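PDB 2BZV: fiber protein 2 from Human adenovirus type 41, which probably forms spikes on the viral capsid, ending in the trimeric knob domain seen here, which is thought to serve attachment to host cells. Local coordinates for residues N27-Y31 and E32-A36; T91-Q95 and E96-V100. All blocks are in the same frame, centred on the assembly; numbering follows the deposited sequence.

How the interactions relate
From the N terminus, the chain runs through strand 18-20 into the long loop that leads to strand 36-45. Interaction 1 closes the last part of that loop, folding residues 27-31 back against 32-36 just as the strand begins. Interaction 2 comes much later and is complete within itself: residues 91-95 pass along the short edge strand 93-94 and turn back as 96-100. The two contacts therefore follow in series, neither nested nor crossing, with centres about 21 Å apart. They still touch where Asn27 ND2 meets Thr91 OG1 at 3.2 Å, a probable hydrogen bond that joins the loop before strand 36-45 to the approach of strand 93-94.

Interaction 1. Residues N27-Y31 and E32-A36; sequences NCSIY and ETQDA
Ile30 and Tyr31 offer their backbone N-H groups to the carboxylate of Asp35, which reaches in from the returning side of the turn. Each oxygen takes one of them: Ile30 N lies 2.8 Å from Asp35 OD1 and Tyr31 N 2.8 Å from Asp35 OD2, both on the syn side and a little out of the carboxylate plane. Glu32 N adds a third bond, 3.0 Å to Asp35 OD2, arriving from above that plane. The Asp35 CG sits between its own backbone N and carbonyl carbon (chi1 60°), which swings the carboxylate across the bend, and three consecutive N-H groups fix its rotation. The nearby N-H dipoles would be expected to favour the ionised form.

A second side-chain bond lies nearer the open end. Ser29 OG accepts Gln34 N at 2.8 Å, almost straight at 177°, tying the start of the turn to the backbone of Gln34 on the returning side.

Apolar contact is slight: Cys28 CB rests 4.0 Å from Ala36 CB, and Ile30 CG1 stands a little farther from the same Ala36 CB. The Tyr31 ring leads away from residues 32-36; Ile30 CG2 lies over the centre of one face, and Leu62, Met65 and Leu70 touch the side chain.

Backbone bonds close the base. Ala36 N donates to Cys28 O, while Ala36 O receives Asn27 N at 3.1 Å and, weakly, Cys28 N. Two residues thus face one in an antiparallel pair, a classic beta bulge at the point where the loop enters strand 36-45 of the knob.

Interaction 2. Residues T91-Q95 and E96-V100; sequences TWRYQ and ETNAV
The chain doubles back so that the backbones of Arg93 and Val100 are bridged, their CA atoms 4.1 Å apart, and Tyr94 N donates to Ala99 O over 2.8 Å, with residues 92-95 and 96-100 running in roughly opposite directions. This is a short beta-hairpin-like turn, residues 95-98 forming its loop, at the edge of the antiparallel sheet that contains strand 93-94. Asn98 N closes the turn with a weak bond to Tyr94 O, and Asn98 itself takes a left-handed backbone conformation that lets the chain reverse. On its other flank strand 93-94 pairs with strand 18-20.

Arg93 carries the main side-chain contact. It bends at chi3 (87°) and grips Asn98 O side-on, NE at 2.9 Å and NH2 at 2.8 Å, with the oxygen lying in the guanidinium plane. The two donors approach the carbonyl differently: NE stands well above its plane, NH2 only slightly tilted from it. Arg93 NH1 is held separately by Ser90 O, so three nitrogens of the group are engaged and its rotation is fixed.

At the turn, Thr97 OG1 comes within 3.4 Å of Tyr94 CB and accepts a weak bond from Ala99 N. The Tyr94 ring runs past Val100 O, its CD2 3.5 Å away, to reach Ser102 O with its hydroxyl. Two waters sit by the turn, each 2.7 Å from Gln95 O. Against one face of the Arg93 guanidinium, offset toward its rim, lies the Val100 methyl CG1, 3.6 Å from Arg93 NH1.

Interaction 1. Residues N27-Y31 and E32-A36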
# COMPACT_ATOMS: atom_id res chain seq x y z
N ASN A 27 0.71 25.61 6.14
CA ASN A 27 2.10 25.27 6.37
C ASN A 27 2.87 25.10 5.07
O ASN A 27 3.96 24.51 5.08
CB ASN A 27 2.20 23.99 7.22
CG ASN A 27 1.70 22.77 6.47
OD1 ASN A 27 0.92 22.90 5.51
ND2 ASN A 27 2.12 21.58 6.90
N CYS A 28 2.34 25.62 3.97
CA CYS A 28 2.97 25.41 2.68
C CYS A 28 2.78 26.67 1.85
O CYS A 28 1.74 27.31 1.92
CB CYS A 28 2.33 24.18 2.02
SG CYS A 28 3.10 23.65 0.48
N SER A 29 3.81 27.02 1.08
CA SER A 29 3.82 28.25 0.29
C SER A 29 4.10 27.93 -1.17
O SER A 29 5.24 27.64 -1.53
CB SER A 29 4.91 29.18 0.83
OG SER A 29 4.65 29.51 2.19
N ILE A 30 3.06 27.95 -2.00
CA ILE A 30 3.21 27.60 -3.42
C ILE A 30 3.39 28.85 -4.27
O ILE A 30 4.38 28.96 -4.99
CB ILE A 30 1.99 26.79 -3.91
CG1 ILE A 30 1.81 25.50 -3.09
CG2 ILE A 30 2.13 26.50 -5.40
CD1 ILE A 30 2.96 24.52 -3.22
N TYR A 31 2.44 29.78 -4.19
CA TYR A 31 2.52 31.04 -4.96
C TYR A 31 2.75 32.23 -4.04
O TYR A 31 3.34 33.22 -4.46
CB TYR A 31 1.23 31.30 -5.71
CG TYR A 31 0.83 30.25 -6.72
CD1 TYR A 31 1.71 29.81 -7.70
CD2 TYR A 31 -0.47 29.76 -6.72
CE1 TYR A 31 1.31 28.87 -8.64
CE2 TYR A 31 -0.88 28.82 -7.64
CZ TYR A 31 0.01 28.37 -8.60
OH TYR A 31 -0.40 27.43 -9.52
N GLU A 32 2.23 32.16 -2.82
CA GLU A 32 2.45 33.20 -1.82
C GLU A 32 2.59 32.53 -0.47
O GLU A 32 2.34 31.33 -0.33
CB GLU A 32 1.32 34.22 -1.80
CG GLU A 32 -0.04 33.67 -1.43
CD GLU A 32 -1.12 34.74 -1.44
OE1 GLU A 32 -1.66 35.06 -2.52
OE2 GLU A 32 -1.45 35.27 -0.36
N THR A 33 3.02 33.29 0.53
CA THR A 33 3.29 32.74 1.84
C THR A 33 2.07 32.06 2.46
O THR A 33 1.01 32.68 2.55
CB THR A 33 3.75 33.86 2.79
OG1 THR A 33 4.84 34.57 2.20
CG2 THR A 33 4.18 33.27 4.13
N GLN A 34 2.23 30.81 2.88
CA GLN A 34 1.20 30.09 3.63
C GLN A 34 -0.15 30.10 2.93
O GLN A 34 -1.18 30.39 3.51
CB GLN A 34 1.12 30.66 5.05
CG GLN A 34 2.39 30.30 5.84
CD GLN A 34 2.29 30.68 7.30
OE1 GLN A 34 1.54 31.59 7.66
NE2 GLN A 34 3.05 30.00 8.15
N ASP A 35 -0.13 29.72 1.65
CA ASP A 35 -1.34 29.67 0.85
C ASP A 35 -1.92 28.27 0.74
O ASP A 35 -2.96 28.10 0.10
CB ASP A 35 -1.10 30.27 -0.55
CG ASP A 35 -0.02 29.56 -1.35
OD1 ASP A 35 0.59 28.59 -0.86
OD2 ASP A 35 0.21 29.98 -2.52
N ALA A 36 -1.27 27.28 1.38
CA ALA A 36 -1.72 25.90 1.27
C ALA A 36 -1.48 25.13 2.55
O ALA A 36 -0.66 25.51 3.39
CB ALA A 36 -1.00 25.21 0.11

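Interaction 2. Residues T91-Q95 and E96-V100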
# COMPACT_ATOMS: atom_id res chain seq x y z
N THR A 91 6.80 22.09 10.93
CA THR A 91 5.68 21.14 10.94
C THR A 91 6.12 19.73 10.50
O THR A 91 5.31 18.81 10.57
CB THR A 91 4.49 21.59 10.08
OG1 THR A 91 4.83 21.56 8.67
CG2 THR A 91 4.03 23.00 10.47
N TRP A 92 7.37 19.55 10.11
CA TRP A 92 7.87 18.24 9.64
C TRP A 92 8.48 17.52 10.83
O TRP A 92 9.61 17.82 11.25
CB TRP A 92 8.89 18.49 8.54
CG TRP A 92 9.44 17.27 7.86
CD1 TRP A 92 10.75 16.89 7.81
CD2 TRP A 92 8.72 16.31 7.07
NE1 TRP A 92 10.89 15.75 7.06
CE2 TRP A 92 9.66 15.37 6.59
CE3 TRP A 92 7.37 16.14 6.73
CZ2 TRP A 92 9.29 14.29 5.79
CZ3 TRP A 92 7.00 15.06 5.94
CH2 TRP A 92 7.96 14.15 5.47
N ARG A 93 7.68 16.63 11.42
CA ARG A 93 7.96 16.09 12.75
C ARG A 93 7.80 14.58 12.81
O ARG A 93 6.99 13.99 12.10
CB ARG A 93 7.01 16.72 13.79
CG ARG A 93 7.05 18.26 13.73
CD ARG A 93 6.38 18.96 14.88
NE ARG A 93 7.27 19.15 15.99
CZ ARG A 93 8.07 20.18 16.31
NH1 ARG A 93 8.21 21.32 15.65
NH2 ARG A 93 8.76 19.99 17.39
N TYR A 94 8.59 13.95 13.68
CA TYR A 94 8.33 12.57 14.06
C TYR A 94 7.04 12.55 14.86
O TYR A 94 6.94 13.21 15.90
CB TYR A 94 9.47 12.02 14.92
CG TYR A 94 10.76 11.77 14.16
CD1 TYR A 94 10.82 10.86 13.12
CD2 TYR A 94 11.93 12.44 14.52
CE1 TYR A 94 12.01 10.62 12.44
CE2 TYR A 94 13.13 12.22 13.86
CZ TYR A 94 13.15 11.31 12.81
OH TYR A 94 14.32 11.07 12.11
N GLN A 95 6.05 11.80 14.40
CA GLN A 95 4.77 11.79 15.08
C GLN A 95 4.88 11.27 16.51
O GLN A 95 4.20 11.77 17.40
CB GLN A 95 3.77 10.99 14.24
CG GLN A 95 2.44 10.81 14.90
CD GLN A 95 2.39 9.47 15.56
OE1 GLN A 95 2.77 8.46 14.97
NE2 GLN A 95 1.95 9.46 16.80
N GLU A 96 5.69 10.25 16.73
CA GLU A 96 5.71 9.59 18.03
C GLU A 96 6.31 10.45 19.14
O GLU A 96 5.87 10.35 20.28
CB GLU A 96 6.45 8.26 17.88
CG GLU A 96 5.63 7.32 16.98
CD GLU A 96 6.44 6.28 16.24
OE1 GLU A 96 7.48 6.58 15.62
OE2 GLU A 96 6.02 5.10 16.23
N THR A 97 7.30 11.26 18.81
CA THR A 97 7.94 12.10 19.82
C THR A 97 7.55 13.58 19.71
O THR A 97 7.81 14.36 20.63
CB THR A 97 9.46 12.02 19.67
OG1 THR A 97 9.79 12.41 18.33
CG2 THR A 97 9.96 10.60 19.95
N ASN A 98 6.96 13.96 18.59
CA ASN A 98 6.68 15.35 18.24
C ASN A 98 7.93 16.22 18.17
O ASN A 98 7.82 17.44 18.23
CB ASN A 98 5.60 15.98 19.14
CG ASN A 98 4.70 16.92 18.34
OD1 ASN A 98 4.64 16.87 17.10
ND2 ASN A 98 3.97 17.77 19.04
N ALA A 99 9.09 15.62 17.97
CA ALA A 99 10.32 16.35 17.69
C ALA A 99 10.43 16.56 16.18
O ALA A 99 9.89 15.78 15.41
CB ALA A 99 11.53 15.57 18.19
N VAL A 100 11.15 17.60 15.77
CA VAL A 100 11.38 17.77 14.34
C VAL A 100 12.05 16.51 13.77
O VAL A 100 12.84 15.83 14.43
CB VAL A 100 12.23 19.02 14.02
CG1 VAL A 100 11.46 20.29 14.36
CG2 VAL A 100 13.62 18.96 14.65
O HOH W 1 2.79 14.09 17.19
O HOH W 2 3.48 12.34 19.95